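Local coordinates for BDI_3064 protein (PDB 5Z06), which hydrolyses linear beta-1,2-glucan and beta-1,2-glucooligosaccharides of four or more glucose units from the non-reducing end, releasing sophorose, at residues A[407-410]-A[415-418]; A[410-413]-A[419-422]. All coordinates share one frame; numbering follows the deposited sequence.

Contact 1. Residues A[407-410]-A[415-418]; sequences QYFN and KEKQ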
loop_
_atom_site.group_PDB
_atom_site.type_symbol
_atom_site.label_atom_id
_atom_site.label_comp_id
_atom_site.label_asym_id
_atom_site.label_seq_id
_atom_site.Cartn_x
_atom_site.Cartn_y
_atom_site.Cartn_z
ATOM N N GLN A 407 6.385 -11.765 -24.564
ATOM C CA GLN A 407 7.588 -12.525 -24.835
ATOM C C GLN A 407 7.644 -13.786 -24.021
ATOM O O GLN A 407 8.213 -14.752 -24.465
ATOM C CB GLN A 407 8.820 -11.672 -24.564
ATOM C CG GLN A 407 8.901 -10.487 -25.494
ATOM C CD GLN A 407 8.897 -10.942 -26.925
ATOM O OE1 GLN A 407 7.854 -10.998 -27.549
ATOM N NE2 GLN A 407 10.058 -11.355 -27.410
ATOM N N TYR A 408 7.080 -13.756 -22.815
ATOM C CA TYR A 408 7.034 -14.919 -21.961
ATOM C C TYR A 408 6.143 -16.011 -22.525
ATOM O O TYR A 408 6.566 -17.173 -22.576
ATOM C CB TYR A 408 6.541 -14.568 -20.552
ATOM C CG TYR A 408 6.687 -15.731 -19.591
ATOM C CD1 TYR A 408 7.937 -16.120 -19.134
ATOM C CD2 TYR A 408 5.596 -16.442 -19.162
ATOM C CE1 TYR A 408 8.086 -17.184 -18.255
ATOM C CE2 TYR A 408 5.737 -17.498 -18.278
ATOM C CZ TYR A 408 6.988 -17.862 -17.835
ATOM O OH TYR A 408 7.121 -18.925 -16.966
ATOM N N PHE A 409 4.922 -15.641 -22.917
ATOM C CA PHE A 409 3.924 -16.605 -23.365
ATOM C C PHE A 409 4.112 -16.853 -24.852
ATOM O O PHE A 409 3.313 -16.435 -25.680
ATOM C CB PHE A 409 2.510 -16.132 -23.032
ATOM C CG PHE A 409 2.236 -16.064 -21.561
ATOM C CD1 PHE A 409 2.103 -17.241 -20.814
ATOM C CD2 PHE A 409 2.103 -14.830 -20.906
ATOM C CE1 PHE A 409 1.839 -17.180 -19.454
ATOM C CE2 PHE A 409 1.857 -14.770 -19.549
ATOM C CZ PHE A 409 1.741 -15.946 -18.819
ATOM N N ASN A 410 5.186 -17.567 -25.157
ATOM C CA ASN A 410 5.687 -17.752 -26.512
ATOM C C ASN A 410 5.391 -19.149 -27.054
ATOM O O ASN A 410 5.929 -19.532 -28.078
ATOM C CB ASN A 410 7.199 -17.548 -26.502
ATOM C CG ASN A 410 7.937 -18.655 -25.759
ATOM O OD1 ASN A 410 7.387 -19.314 -24.884
ATOM N ND2 ASN A 410 9.199 -18.842 -26.100
ATOM N N LYS A 415 -4.025 -20.772 -26.685
ATOM C CA LYS A 415 -4.169 -19.800 -25.607
ATOM C C LYS A 415 -3.059 -18.769 -25.583
ATOM O O LYS A 415 -3.325 -17.577 -25.428
ATOM C CB LYS A 415 -4.270 -20.494 -24.248
ATOM C CG LYS A 415 -5.623 -21.128 -24.032
ATOM C CD LYS A 415 -5.749 -21.696 -22.624
ATOM C CE LYS A 415 -7.188 -22.108 -22.336
ATOM N NZ LYS A 415 -7.665 -23.264 -23.125
ATOM N N GLU A 416 -1.819 -19.224 -25.708
ATOM C CA GLU A 416 -0.699 -18.297 -25.706
ATOM C C GLU A 416 -0.661 -17.479 -26.999
ATOM O O GLU A 416 -0.346 -16.302 -26.967
ATOM C CB GLU A 416 0.604 -19.024 -25.414
ATOM C CG GLU A 416 0.546 -19.635 -24.021
ATOM C CD GLU A 416 1.873 -20.009 -23.459
ATOM O OE1 GLU A 416 1.877 -20.845 -22.535
ATOM O OE2 GLU A 416 2.913 -19.503 -23.933
ATOM N N LYS A 417 -1.021 -18.104 -28.111
ATOM C CA LYS A 417 -1.265 -17.392 -29.357
ATOM C C LYS A 417 -2.281 -16.253 -29.163
ATOM O O LYS A 417 -2.027 -15.129 -29.608
ATOM C CB LYS A 417 -1.737 -18.369 -30.428
ATOM C CG LYS A 417 -2.130 -17.766 -31.762
ATOM C CD LYS A 417 -0.931 -17.492 -32.662
ATOM C CE LYS A 417 -1.361 -16.922 -34.012
ATOM N NZ LYS A 417 -2.411 -17.736 -34.702
ATOM N N GLN A 418 -3.399 -16.534 -28.487
ATOM C CA GLN A 418 -4.426 -15.518 -28.213
ATOM C C GLN A 418 -3.918 -14.386 -27.286
ATOM O O GLN A 418 -4.194 -13.203 -27.517
ATOM C CB GLN A 418 -5.649 -16.161 -27.608
ATOM C CG GLN A 418 -6.850 -15.247 -27.560
ATOM C CD GLN A 418 -8.000 -15.837 -26.767
ATOM O OE1 GLN A 418 -8.303 -17.041 -26.876
ATOM N NE2 GLN A 418 -8.660 -14.992 -25.964
#

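Contact 2. Residues A[410-413]-A[419-422]; sequences NQEN and IRKS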
loop_
_atom_site.group_PDB
_atom_site.type_symbol
_atom_site.label_atom_id
_atom_site.label_comp_id
_atom_site.label_asym_id
_atom_site.label_seq_id
_atom_site.Cartn_x
_atom_site.Cartn_y
_atom_site.Cartn_z
ATOM N N ASN A 410 5.186 -17.567 -25.157
ATOM C CA ASN A 410 5.687 -17.752 -26.512
ATOM C C ASN A 410 5.391 -19.149 -27.054
ATOM O O ASN A 410 5.929 -19.532 -28.078
ATOM C CB ASN A 410 7.199 -17.548 -26.502
ATOM C CG ASN A 410 7.937 -18.655 -25.759
ATOM O OD1 ASN A 410 7.387 -19.314 -24.884
ATOM N ND2 ASN A 410 9.199 -18.842 -26.100
ATOM N N GLN A 411 4.559 -19.912 -26.365
ATOM C CA GLN A 411 4.297 -21.279 -26.791
ATOM C C GLN A 411 3.320 -21.268 -27.961
ATOM O O GLN A 411 2.455 -20.386 -28.055
ATOM C CB GLN A 411 3.689 -22.097 -25.661
ATOM C CG GLN A 411 4.532 -22.164 -24.413
ATOM C CD GLN A 411 5.075 -23.521 -24.194
ATOM O OE1 GLN A 411 5.810 -24.047 -25.031
ATOM N NE2 GLN A 411 4.707 -24.121 -23.075
ATOM N N GLU A 412 3.448 -22.285 -28.813
ATOM C CA GLU A 412 2.602 -22.457 -29.961
ATOM C C GLU A 412 1.423 -23.301 -29.551
ATOM O O GLU A 412 1.350 -24.500 -29.859
ATOM C CB GLU A 412 3.381 -23.106 -31.113
ATOM C CG GLU A 412 4.489 -22.259 -31.692
ATOM C CD GLU A 412 4.017 -20.900 -32.210
ATOM O OE1 GLU A 412 2.797 -20.675 -32.418
ATOM O OE2 GLU A 412 4.887 -20.028 -32.408
ATOM N N ASN A 413 0.515 -22.668 -28.815
ATOM C CA ASN A 413 -0.789 -23.249 -28.507
ATOM C C ASN A 413 -1.825 -22.155 -28.642
ATOM O O ASN A 413 -1.466 -20.986 -28.782
ATOM C CB ASN A 413 -0.807 -23.906 -27.131
ATOM C CG ASN A 413 -0.511 -22.935 -26.016
ATOM O OD1 ASN A 413 -1.194 -21.937 -25.868
ATOM N ND2 ASN A 413 0.490 -23.249 -25.206
ATOM N N ILE A 419 -3.197 -14.766 -26.233
ATOM C CA ILE A 419 -2.524 -13.786 -25.361
ATOM C C ILE A 419 -1.654 -12.863 -26.221
ATOM O O ILE A 419 -1.782 -11.648 -26.137
ATOM C CB ILE A 419 -1.690 -14.479 -24.244
ATOM C CG1 ILE A 419 -2.651 -15.102 -23.210
ATOM C CG2 ILE A 419 -0.728 -13.490 -23.572
ATOM C CD1 ILE A 419 -2.032 -16.120 -22.279
ATOM N N ARG A 420 -0.792 -13.459 -27.041
ATOM C CA ARG A 420 0.126 -12.720 -27.889
ATOM C C ARG A 420 -0.601 -11.824 -28.884
ATOM O O ARG A 420 -0.295 -10.630 -28.944
ATOM C CB ARG A 420 1.082 -13.650 -28.618
ATOM C CG ARG A 420 2.132 -14.284 -27.722
ATOM C CD ARG A 420 3.220 -14.932 -28.563
ATOM N NE ARG A 420 2.696 -15.905 -29.522
ATOM C CZ ARG A 420 2.437 -17.190 -29.248
ATOM N NH1 ARG A 420 2.638 -17.706 -28.026
ATOM N NH2 ARG A 420 1.958 -17.970 -30.200
ATOM N N LYS A 421 -1.569 -12.402 -29.615
ATOM C CA LYS A 421 -2.429 -11.677 -30.550
ATOM C C LYS A 421 -3.009 -10.422 -29.905
ATOM O O LYS A 421 -2.944 -9.317 -30.451
ATOM C CB LYS A 421 -3.600 -12.552 -31.036
ATOM C CG LYS A 421 -3.385 -13.308 -32.357
ATOM C CD LYS A 421 -4.700 -13.758 -33.045
ATOM C CE LYS A 421 -4.920 -15.285 -33.110
ATOM N NZ LYS A 421 -5.467 -15.940 -31.864
ATOM N N SER A 422 -3.609 -10.626 -28.744
ATOM C CA SER A 422 -4.307 -9.583 -28.046
ATOM C C SER A 422 -3.365 -8.462 -27.626
ATOM O O SER A 422 -3.620 -7.293 -27.884
ATOM C CB SER A 422 -4.992 -10.174 -26.834
ATOM O OG SER A 422 -5.583 -9.156 -26.073
#

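Contact 1. Residues A[407-410]-A[415-418]
Glu416, in the first turn of helix 414-428, reaches across to Phe409, the residue at which the chain leaves helix 392-408. Glu416 CB lies 3.8 Å from Phe409 O, against the carbonyl of the turn. One bond further, Glu416 CG comes to 4.1 Å from Phe409 CB, and beyond it the chain runs on extended (chi2 -162°), which brings the carboxylate to the edge of the ring. There Glu416 CD sits 3.8 Å from Phe409 CD1, near the plane of the ring, with the carboxylate turned nearly perpendicular to it, 87° between the planes. OE1 also passes CD1, but its stronger partner is Arg344 of helix 344-360, with which it forms a salt bridge. Glu416 OE2 goes furthest into the bend: it is 3.1 Å from Phe409 C and 3.2 Å from Asn410 N, and it accepts a hydrogen bond from Gln411 N.

The backbone beside this carboxylate turns tightly. Phe409 is the centre of an inverse gamma turn, in which Asn410 N makes a weak 3.0 Å hydrogen bond back to Tyr408 O. The Phe409 ring has Tyr408 CD2 over one face and meets the ring of Phe351, and the side chain also touches Val348 and Ile337, so the turn packs against helices 344-360 and 323-338.

A buried carboxylate thus has one oxygen on a guanidinium and the other on a backbone N-H, and the nearby arginine would be expected to keep it ionised.

Contact 2. Residues A[410-413]-A[419-422]
Two bent chains bring Arg420 and Glu412 together. Arg420 leaves helix 414-428 with CG beside its backbone N, runs extended through chi2 and folds at chi3 (-55°), which swings the guanidinium onto the loop 410-413; Glu412 bends at chi2 (-57°) and brings its carboxylate round to the same group. The main target of the arginine is the backbone carbonyl of Gln411. Arg420 NH1 gives Gln411 O a hydrogen bond of 2.7 Å, close to straight at 159°, while Arg420 NH2 adds a weak one of 3.3 Å to the same oxygen. That oxygen lies at the guanidinium edge, almost in its plane, yet the donor NH1 stands above the plane of the carbonyl.

Gln411 O also takes a weak 3.1 Å bond from Asn413 N, which closes an inverse gamma turn centred on Glu412. The Glu412 side chain crosses Arg420 at about a right angle, and Glu412 OE1 makes a long salt bridge of 3.6 Å to Arg420 NH2, an oblique approach with the two flat groups well out of parallel. Asn413, at the N-cap of helix 414-428, accepts a bond from Glu416 N through OD1.

Since NH1 also donates to Phe409 O, the buried arginine spans two carbonyls of the interhelical loop. Its charge is probably balanced in part by the solvent-exposed Glu412, but the short backbone bonds appear to fix its position more than the long ion pair does.

Contacts 1 and 2 are two halves of one helix-loop-helix connection: their centres lie about 3 Å apart, they share Asn410, and both draw on helix 414-428. From successive turns of that helix, Glu416 and Arg420 each hold the loop through its backbone, in complementary senses. The carboxylate takes an N-H, with Glu416 OE2 3.0 Å from Gln411 N; the guanidinium gives to a C=O, with Arg420 NH1 2.8 Å from Phe409 O. Phe409 CD2 also packs on Ile419 CG2 at 4.1 Å. The junction is peripheral, with contact centres about 31 and 32 Å from the centre of the chain, and none of its residues binds the calcium ion.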